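Local coordinates for cell surface protein (Faecalibacterium prausnitzii A2-165, PDB 4GT6) that is of unknown function but, as an extracellular leucine-rich repeat protein of a gut bacterium, probably binds other proteins through its BspA-type repeat region, at residues A[284-295]-A[305-316]. Sequence-based numbering, arbitrary orientation.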
loop_
_atom_site.group_PDB
_atom_site.type_symbol
_atom_site.label_atom_id
_atom_site.label_comp_id
_atom_site.label_asym_id
_atom_site.label_seq_id
_atom_site.Cartn_x
_atom_site.Cartn_y
_atom_site.Cartn_z
ATOM N N PHE A 284 15.901 -3.010 -2.241
ATOM C CA PHE A 284 16.751 -1.928 -1.709
ATOM C C PHE A 284 16.643 -0.674 -2.569
ATOM O O PHE A 284 17.553 0.157 -2.569
ATOM C CB PHE A 284 18.222 -2.391 -1.644
ATOM C CG PHE A 284 18.444 -3.539 -0.691
ATOM C CD1 PHE A 284 18.717 -3.304 0.652
ATOM C CD2 PHE A 284 18.379 -4.853 -1.133
ATOM C CE1 PHE A 284 18.925 -4.370 1.533
ATOM C CE2 PHE A 284 18.564 -5.917 -0.250
ATOM C CZ PHE A 284 18.830 -5.669 1.080
HETATM N N MSE A 285 15.518 -0.485 -3.233
HETATM C CA MSE A 285 15.425 0.662 -4.115
HETATM C C MSE A 285 15.366 2.011 -3.359
HETATM O O MSE A 285 14.817 2.102 -2.261
HETATM C CB MSE A 285 14.301 0.515 -5.132
HETATM C CG MSE A 285 12.923 0.712 -4.629
HETATM SE SE MSE A 285 11.729 0.657 -6.211
HETATM C CE MSE A 285 12.409 2.073 -7.321
ATOM N N ASN A 286 16.033 3.022 -3.933
ATOM C CA ASN A 286 16.120 4.384 -3.397
ATOM C C ASN A 286 16.733 4.418 -1.982
ATOM O O ASN A 286 16.236 5.144 -1.121
ATOM C CB ASN A 286 14.743 5.063 -3.423
ATOM C CG ASN A 286 14.226 5.214 -4.829
ATOM O OD1 ASN A 286 14.960 5.590 -5.738
ATOM N ND2 ASN A 286 12.972 4.886 -5.047
ATOM N N CYS A 287 17.813 3.636 -1.748
ATOM C CA CYS A 287 18.587 3.679 -0.494
ATOM C C CYS A 287 19.788 4.570 -0.798
ATOM O O CYS A 287 20.763 4.071 -1.359
ATOM C CB CYS A 287 18.999 2.277 -0.055
ATOM S SG CYS A 287 17.635 1.314 0.639
ATOM N N PRO A 288 19.721 5.897 -0.516
ATOM C CA PRO A 288 20.783 6.803 -0.995
ATOM C C PRO A 288 22.096 6.772 -0.216
ATOM O O PRO A 288 23.047 7.398 -0.670
ATOM C CB PRO A 288 20.137 8.193 -0.899
ATOM C CG PRO A 288 19.098 8.061 0.111
ATOM C CD PRO A 288 18.610 6.653 0.097
ATOM N N ALA A 289 22.150 6.092 0.946
ATOM C CA ALA A 289 23.391 6.002 1.721
ATOM C C ALA A 289 24.031 4.615 1.590
ATOM O O ALA A 289 25.133 4.412 2.100
ATOM C CB ALA A 289 23.123 6.310 3.185
ATOM N N LEU A 290 23.375 3.686 0.878
ATOM C CA LEU A 290 23.830 2.296 0.753
ATOM C C LEU A 290 25.118 2.216 -0.054
ATOM O O LEU A 290 25.152 2.594 -1.228
ATOM C CB LEU A 290 22.724 1.390 0.178
ATOM C CG LEU A 290 22.992 -0.131 0.193
ATOM C CD1 LEU A 290 23.228 -0.657 1.636
ATOM C CD2 LEU A 290 21.839 -0.892 -0.462
ATOM N N GLN A 291 26.187 1.716 0.600
ATOM C CA GLN A 291 27.494 1.609 -0.049
ATOM C C GLN A 291 28.042 0.192 -0.082
ATOM O O GLN A 291 28.808 -0.127 -0.992
ATOM C CB GLN A 291 28.511 2.509 0.653
ATOM C CG GLN A 291 28.376 3.979 0.301
ATOM C CD GLN A 291 29.565 4.759 0.799
ATOM O OE1 GLN A 291 29.515 5.409 1.850
ATOM N NE2 GLN A 291 30.670 4.692 0.068
ATOM N N ASP A 292 27.722 -0.635 0.927
ATOM C CA ASP A 292 28.272 -1.993 0.979
ATOM C C ASP A 292 27.190 -3.030 1.118
ATOM O O ASP A 292 26.290 -2.889 1.948
ATOM C CB ASP A 292 29.244 -2.110 2.168
ATOM C CG ASP A 292 30.446 -1.190 2.059
ATOM O OD1 ASP A 292 31.209 -1.327 1.085
ATOM O OD2 ASP A 292 30.637 -0.356 2.964
ATOM N N ILE A 293 27.253 -4.048 0.263
ATOM C CA ILE A 293 26.304 -5.158 0.264
ATOM C C ILE A 293 27.088 -6.466 0.241
ATOM O O ILE A 293 27.916 -6.653 -0.647
ATOM C CB ILE A 293 25.312 -5.090 -0.944
ATOM C CG1 ILE A 293 24.500 -3.789 -0.941
ATOM C CG2 ILE A 293 24.359 -6.325 -0.947
ATOM C CD1 ILE A 293 24.625 -3.036 -2.194
ATOM N N GLU A 294 26.836 -7.349 1.219
ATOM C CA GLU A 294 27.401 -8.697 1.279
ATOM C C GLU A 294 26.241 -9.635 0.966
ATOM O O GLU A 294 25.260 -9.685 1.710
ATOM C CB GLU A 294 28.030 -8.968 2.651
ATOM C CG GLU A 294 28.732 -10.315 2.761
ATOM C CD GLU A 294 29.547 -10.529 4.023
ATOM O OE1 GLU A 294 30.090 -9.539 4.567
ATOM O OE2 GLU A 294 29.667 -11.700 4.452
ATOM N N PHE A 295 26.316 -10.311 -0.175
ATOM C CA PHE A 295 25.258 -11.172 -0.648
ATOM C C PHE A 295 25.313 -12.560 -0.078
ATOM O O PHE A 295 26.390 -13.069 0.207
ATOM C CB PHE A 295 25.368 -11.309 -2.179
ATOM C CG PHE A 295 25.043 -10.050 -2.941
ATOM C CD1 PHE A 295 23.724 -9.707 -3.217
ATOM C CD2 PHE A 295 26.059 -9.204 -3.382
ATOM C CE1 PHE A 295 23.421 -8.534 -3.922
ATOM C CE2 PHE A 295 25.757 -8.045 -4.111
ATOM C CZ PHE A 295 24.443 -7.727 -4.388
ATOM N N SER A 305 14.588 -3.711 -10.344
ATOM C CA SER A 305 14.812 -2.489 -9.549
ATOM C C SER A 305 15.439 -2.752 -8.167
ATOM O O SER A 305 15.291 -1.904 -7.282
ATOM C CB SER A 305 13.488 -1.747 -9.335
ATOM O OG SER A 305 12.818 -1.422 -10.539
ATOM N N VAL A 306 16.153 -3.880 -7.983
ATOM C CA VAL A 306 16.662 -4.267 -6.643
ATOM C C VAL A 306 17.498 -3.132 -5.977
ATOM O O VAL A 306 17.292 -2.865 -4.795
ATOM C CB VAL A 306 17.391 -5.641 -6.617
ATOM C CG1 VAL A 306 18.579 -5.699 -7.583
ATOM C CG2 VAL A 306 17.785 -6.048 -5.185
ATOM N N PHE A 307 18.392 -2.476 -6.720
ATOM C CA PHE A 307 19.219 -1.375 -6.220
ATOM C C PHE A 307 18.992 -0.102 -7.025
ATOM O O PHE A 307 19.851 0.772 -7.035
ATOM C CB PHE A 307 20.713 -1.765 -6.235
ATOM C CG PHE A 307 21.011 -2.952 -5.353
ATOM C CD1 PHE A 307 20.927 -2.851 -3.965
ATOM C CD2 PHE A 307 21.401 -4.169 -5.906
ATOM C CE1 PHE A 307 21.178 -3.962 -3.148
ATOM C CE2 PHE A 307 21.653 -5.277 -5.091
ATOM C CZ PHE A 307 21.537 -5.169 -3.719
ATOM N N ALA A 308 17.825 0.038 -7.661
ATOM C CA ALA A 308 17.519 1.249 -8.416
ATOM C C ALA A 308 17.576 2.478 -7.475
ATOM O O ALA A 308 17.084 2.404 -6.338
ATOM C CB ALA A 308 16.138 1.126 -9.071
ATOM N N GLY A 309 18.239 3.545 -7.921
ATOM C CA GLY A 309 18.357 4.787 -7.151
ATOM C C GLY A 309 19.308 4.730 -5.963
ATOM O O GLY A 309 19.249 5.589 -5.072
ATOM N N CYS A 310 20.193 3.725 -5.931
ATOM C CA CYS A 310 21.178 3.636 -4.854
ATOM C C CYS A 310 22.391 4.470 -5.283
ATOM O O CYS A 310 23.404 3.966 -5.770
ATOM C CB CYS A 310 21.521 2.191 -4.518
ATOM S SG CYS A 310 20.178 1.327 -3.647
ATOM N N ILE A 311 22.249 5.777 -5.067
ATOM C CA ILE A 311 23.153 6.827 -5.539
ATOM C C ILE A 311 24.514 6.908 -4.792
ATOM O O ILE A 311 25.364 7.670 -5.242
ATOM C CB ILE A 311 22.411 8.205 -5.581
ATOM C CG1 ILE A 311 21.911 8.673 -4.186
ATOM C CG2 ILE A 311 21.258 8.163 -6.602
ATOM C CD1 ILE A 311 21.690 10.213 -4.054
ATOM N N SER A 312 24.747 6.122 -3.722
ATOM C CA SER A 312 26.044 6.101 -3.008
ATOM C C SER A 312 26.832 4.835 -3.327
ATOM O O SER A 312 27.985 4.702 -2.913
ATOM C CB SER A 312 25.848 6.201 -1.499
ATOM O OG SER A 312 25.488 7.523 -1.166
ATOM N N LEU A 313 26.225 3.914 -4.066
ATOM C CA LEU A 313 26.866 2.664 -4.433
ATOM C C LEU A 313 28.013 2.933 -5.400
ATOM O O LEU A 313 27.770 3.470 -6.473
ATOM C CB LEU A 313 25.823 1.750 -5.071
ATOM C CG LEU A 313 26.071 0.270 -5.002
ATOM C CD1 LEU A 313 26.409 -0.168 -3.553
ATOM C CD2 LEU A 313 24.823 -0.488 -5.496
ATOM N N LYS A 314 29.250 2.612 -5.012
ATOM C CA LYS A 314 30.426 2.869 -5.874
ATOM C C LYS A 314 30.993 1.596 -6.520
ATOM O O LYS A 314 31.526 1.651 -7.628
ATOM C CB LYS A 314 31.547 3.537 -5.065
ATOM C CG LYS A 314 31.394 5.048 -4.926
ATOM C CD LYS A 314 32.620 5.694 -4.274
ATOM C CE LYS A 314 33.781 5.895 -5.229
ATOM N NZ LYS A 314 35.005 6.368 -4.529
ATOM N N SER A 315 30.961 0.482 -5.779
ATOM C CA SER A 315 31.510 -0.800 -6.201
ATOM C C SER A 315 30.607 -1.914 -5.709
ATOM O O SER A 315 30.062 -1.819 -4.601
ATOM C CB SER A 315 32.921 -0.968 -5.638
ATOM O OG SER A 315 33.504 -2.202 -6.019
ATOM N N ILE A 316 30.403 -2.940 -6.538
ATOM C CA ILE A 316 29.566 -4.075 -6.148
ATOM C C ILE A 316 30.099 -5.344 -6.828
ATOM O O ILE A 316 30.503 -5.310 -7.993
ATOM C CB ILE A 316 28.042 -3.827 -6.394
ATOM C CG1 ILE A 316 27.161 -4.924 -5.733
ATOM C CG2 ILE A 316 27.696 -3.614 -7.868
ATOM C CD1 ILE A 316 25.752 -4.515 -5.443
HETATM O O HOH W 1 17.481 7.520 -4.955
HETATM O O HOH W 2 23.271 4.199 -2.353
HETATM O O HOH W 3 30.221 1.266 -2.823
#
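Two successive coils of the BspA-type leucine-rich repeat solenoid stack here, and Phe307 of segment 305-316 packs against Phe284, Leu290, Ile293 and Phe295 of segment 284-295. The Phe284 and Phe307 side chains run alongside each other in the same direction; their planes, 21° apart, are displaced with little overlap, and Phe284 CD2 lies 3.6 Å from Phe307 CE1. Phe295 arrives from the opposite direction, and its rim meets that of Phe307 with neither ring over the other's face, the planes nearly perpendicular at 82°. Ile293 delivers CD1 to Phe307 CE1 at 3.7 Å, and the same methyl also touches CD1 of Leu313 and of Ile316. Replacing Phe307 by alanine removes the ring that both Phe284 and Phe295 meet, and would probably leave a gap beside Ile293 CD1. The row of phenylalanines runs on through Phe261 on Phe284 and Phe330 on Phe307.

Backbone bonds tie the turns together: Phe284 N donates to Val306 O, and Asn286 N to Ala308 O at 2.7 Å, almost straight at 171°. Ser312 OG reaches Pro288 O in a very short hydrogen bond of 2.5 Å. Waters add further bridges: one molecule donates to both Cys287 O and Leu290 O while accepting from Ser312 N, and another joins Gln291 O to Lys314 N. Asn286 and Gly309 occupy matching places, both with positive phi, in the type II turns Phe284-Cys287 and Phe307-Cys310, in keeping with the coil-on-coil stacking of a leucine-rich repeat solenoid.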